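Local structure of erythromycin C-12 hydroxylase (Saccharopolyspora erythraea, 2JJN) at residues A[188-193]-A[238-243]. The protein hydroxylates the macrolactone ring of erythromycin D at C-12 to give erythromycin C, as a heme-dependent cytochrome P450 monooxygenase. The protein carries 2 engineered substitutions. Sequence-based numbering, arbitrary orientation.
Sequences DVLNPL and LLLAGH. With HEM (protoporphyrin IX containing Fe), chain B.
Leu190 and Leu193 meet Leu239 and Leu240 where the G helix (180-206) passes over the long distal helix (228-259) of the cytochrome P450 fold. The N-to-C directions of the two segments differ by 118°. Their axes come no closer than 12.5 Å. The gap is bridged by leucine methyls alone. The closest touch is Leu190 CD2 against Leu240 CD1 at 3.2 Å, tighter than usual for two methyls. These side chains meet at an oblique angle, branch end to branch end. In both, CG lies beside the backbone N and anti to the carbonyl carbon (chi1 -71° in Leu190 and -58° in Leu240).

In Leu193, CG instead lies anti to the backbone N, beside the carbonyl carbon. Its CD2 is 4.0 Å from Leu240 CD2, where the two side chains lie alongside, pointing opposite ways. Leu240 is therefore touched by a different G-helix leucine on each of its methyls. Leu239 has two conformers. In one of them, Leu193 CD1 lies 3.9 Å from Leu239 CD2, again obliquely. Leu239 also packs on Val148 and Leu152 of helix 142-152.

Helix 228-259 covers the distal face of the heme, as in other P450s. The Leu190 side chain is about 7 Å from that of His88, a substrate-binding residue. Leu238 packs on the vinyl group at CAC and CBC. Ala241 CB lies by the meso carbon CHD, and Gly242 CA is 3.2 Å from HEM CMC. Cys353 is the axial protein ligand. A water also binds the iron, its oxygen 2.2 Å from HEM FE. The same water donates a weak hydrogen bond to Ala241 O, 3.4 Å from the water oxygen.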
loop_
_atom_site.group_PDB
_atom_site.type_symbol
_atom_site.label_atom_id
_atom_site.label_comp_id
_atom_site.label_asym_id
_atom_site.label_seq_id
_atom_site.Cartn_x
_atom_site.Cartn_y
_atom_site.Cartn_z
ATOM N N ASP A 188 -2.096 9.698 17.743
ATOM C CA ASP A 188 -2.442 8.937 18.947
ATOM C C ASP A 188 -2.140 7.455 18.792
ATOM O O ASP A 188 -1.559 6.855 19.712
ATOM C CB ASP A 188 -3.931 9.140 19.245
ATOM C CG ASP A 188 -4.416 8.328 20.458
ATOM O OD1 ASP A 188 -5.380 7.555 20.230
ATOM O OD2 ASP A 188 -3.790 8.473 21.520
ATOM N N VAL A 189 -2.482 6.884 17.642
ATOM C CA VAL A 189 -2.234 5.451 17.456
ATOM C C VAL A 189 -0.787 5.157 17.056
ATOM O O VAL A 189 -0.255 4.093 17.431
ATOM C CB VAL A 189 -3.302 4.752 16.548
ATOM C CG1 VAL A 189 -4.665 4.748 17.218
ATOM C CG2 VAL A 189 -3.398 5.391 15.252
ATOM N N LEU A 190 -0.146 6.093 16.354
ATOM C CA LEU A 190 1.213 5.834 15.845
ATOM C C LEU A 190 2.301 6.077 16.841
ATOM O O LEU A 190 3.344 5.361 16.847
ATOM C CB LEU A 190 1.530 6.682 14.609
ATOM C CG LEU A 190 0.786 6.280 13.348
ATOM C CD1 LEU A 190 1.415 7.085 12.219
ATOM C CD2 LEU A 190 0.944 4.795 13.080
ATOM N N ASN A 191 2.095 7.072 17.699
ATOM C CA ASN A 191 3.170 7.488 18.600
ATOM C C ASN A 191 3.772 6.363 19.423
ATOM O O ASN A 191 4.997 6.327 19.557
ATOM C CB ASN A 191 2.770 8.708 19.455
ATOM C CG ASN A 191 2.737 9.998 18.650
ATOM O OD1 ASN A 191 3.027 10.011 17.451
ATOM N ND2 ASN A 191 2.364 11.094 19.305
ATOM N N PRO A 192 2.960 5.449 19.996
ATOM C CA PRO A 192 3.560 4.377 20.781
ATOM C C PRO A 192 4.457 3.439 19.947
ATOM O O PRO A 192 5.458 2.927 20.479
ATOM C CB PRO A 192 2.345 3.628 21.354
ATOM C CG PRO A 192 1.274 4.648 21.337
ATOM C CD PRO A 192 1.474 5.380 20.056
ATOM N N LEU A 193 4.122 3.261 18.669
ATOM C CA LEU A 193 4.896 2.340 17.846
ATOM C C LEU A 193 6.207 3.050 17.541
ATOM O O LEU A 193 7.283 2.444 17.613
ATOM C CB LEU A 193 4.165 2.051 16.540
ATOM C CG LEU A 193 4.957 1.224 15.521
ATOM C CD1 LEU A 193 5.587 -0.081 16.089
ATOM C CD2 LEU A 193 4.050 0.964 14.281
ATOM N N LEU A 238 7.975 2.487 7.017
ATOM C CA LEU A 238 8.364 1.307 6.267
ATOM C C LEU A 238 7.515 0.147 6.734
ATOM O O LEU A 238 6.933 -0.592 5.915
ATOM C CB LEU A 238 9.864 1.011 6.487
ATOM C CG LEU A 238 10.481 0.051 5.483
ATOM C CD1 LEU A 238 10.779 0.791 4.213
ATOM C CD2 LEU A 238 11.791 -0.467 6.088
ATOM N N LEU A 239 7.377 0.026 8.059
ATOM C CA LEU A 239 6.619 -1.041 8.688
ATOM C C LEU A 239 5.143 -1.023 8.298
ATOM O O LEU A 239 4.628 -2.021 7.778
ATOM C CB LEU A 239 6.750 -0.961 10.234
ATOM C CG LEU A 239 6.344 -2.092 11.179
ATOM C CD1 LEU A 239 7.065 -3.418 10.942
ATOM C CD2 LEU A 239 6.619 -1.631 12.609
ATOM N N LEU A 240 4.467 0.086 8.564
ATOM C CA LEU A 240 3.049 0.203 8.195
ATOM C C LEU A 240 2.810 0.150 6.682
ATOM O O LEU A 240 1.843 -0.504 6.240
ATOM C CB LEU A 240 2.465 1.491 8.749
ATOM C CG LEU A 240 2.585 1.627 10.257
ATOM C CD1 LEU A 240 2.053 2.988 10.643
ATOM C CD2 LEU A 240 1.857 0.513 11.026
ATOM N N ALA A 241 3.647 0.857 5.908
ATOM C CA ALA A 241 3.500 0.944 4.440
ATOM C C ALA A 241 3.635 -0.408 3.798
ATOM O O ALA A 241 2.989 -0.698 2.763
ATOM C CB ALA A 241 4.543 1.893 3.843
ATOM N N GLY A 242 4.488 -1.238 4.368
ATOM C CA GLY A 242 4.726 -2.562 3.796
ATOM C C GLY A 242 3.678 -3.525 4.260
ATOM O O GLY A 242 3.420 -4.570 3.633
ATOM N N HIS A 243 3.035 -3.167 5.355
ATOM C CA HIS A 243 2.164 -4.142 5.951
ATOM C C HIS A 243 0.772 -4.014 5.368
ATOM O O HIS A 243 0.263 -4.959 4.722
ATOM C CB HIS A 243 2.176 -3.994 7.461
ATOM C CG HIS A 243 1.401 -5.055 8.143
ATOM N ND1 HIS A 243 1.076 -4.989 9.473
ATOM C CD2 HIS A 243 0.859 -6.207 7.671
ATOM C CE1 HIS A 243 0.377 -6.062 9.801
ATOM N NE2 HIS A 243 0.223 -6.811 8.723
HETATM C CHA HEM B . 5.558 4.931 -1.287
HETATM C CHB HEM B . 2.087 1.833 -2.759
HETATM C CHC HEM B . 4.413 -1.785 -0.527
HETATM C CHD HEM B . 7.395 1.420 1.595
HETATM C C1A HEM B . 4.472 4.357 -1.916
HETATM C C2A HEM B . 3.533 5.086 -2.777
HETATM C C3A HEM B . 2.573 4.242 -3.167
HETATM C C4A HEM B . 2.853 2.951 -2.572
HETATM C CMA HEM B . 1.352 4.561 -4.057
HETATM C CAA HEM B . 3.657 6.565 -3.186
HETATM C CBA HEM B . 3.099 7.491 -2.120
HETATM C CGA HEM B . 2.970 8.934 -2.615
HETATM O O1A HEM B . 3.334 9.225 -3.789
HETATM O O2A HEM B . 2.536 9.784 -1.775
HETATM C C1B HEM B . 2.433 0.568 -2.281
HETATM C C2B HEM B . 1.733 -0.652 -2.593
HETATM C C3B HEM B . 2.385 -1.666 -1.979
HETATM C C4B HEM B . 3.506 -1.061 -1.271
HETATM C CMB HEM B . 0.482 -0.628 -3.497
HETATM C CAB HEM B . 2.085 -3.176 -1.918
HETATM C CBB HEM B . 1.560 -3.771 -2.940
HETATM C C1C HEM B . 5.416 -1.232 0.240
HETATM C C2C HEM B . 6.328 -1.983 1.086
HETATM C C3C HEM B . 7.155 -1.095 1.678
HETATM C C4C HEM B . 6.797 0.245 1.206
HETATM C CMC HEM B . 6.278 -3.529 1.213
HETATM C CAC HEM B . 8.280 -1.334 2.703
HETATM C CBC HEM B . 9.112 -2.374 2.639
HETATM C C1D HEM B . 7.128 2.623 1.016
HETATM C C2D HEM B . 7.805 3.824 1.386
HETATM C C3D HEM B . 7.263 4.894 0.494
HETATM C C4D HEM B . 6.287 4.253 -0.337
HETATM C CMD HEM B . 8.890 3.996 2.491
HETATM C CAD HEM B . 7.632 6.388 0.477
HETATM C CBD HEM B . 8.746 6.676 -0.548
HETATM C CGD HEM B . 9.002 8.149 -0.628
HETATM O O1D HEM B . 8.201 8.956 -0.125
HETATM O O2D HEM B . 10.043 8.514 -1.214
HETATM N NA HEM B . 4.038 3.024 -1.828
HETATM N NB HEM B . 3.502 0.314 -1.427
HETATM N NC HEM B . 5.732 0.107 0.372
HETATM N ND HEM B . 6.221 2.909 -0.024
HETATM FE FE HEM B . 4.952 1.561 -0.862
HETATM O O HOH W 1 3.527 1.976 0.784
#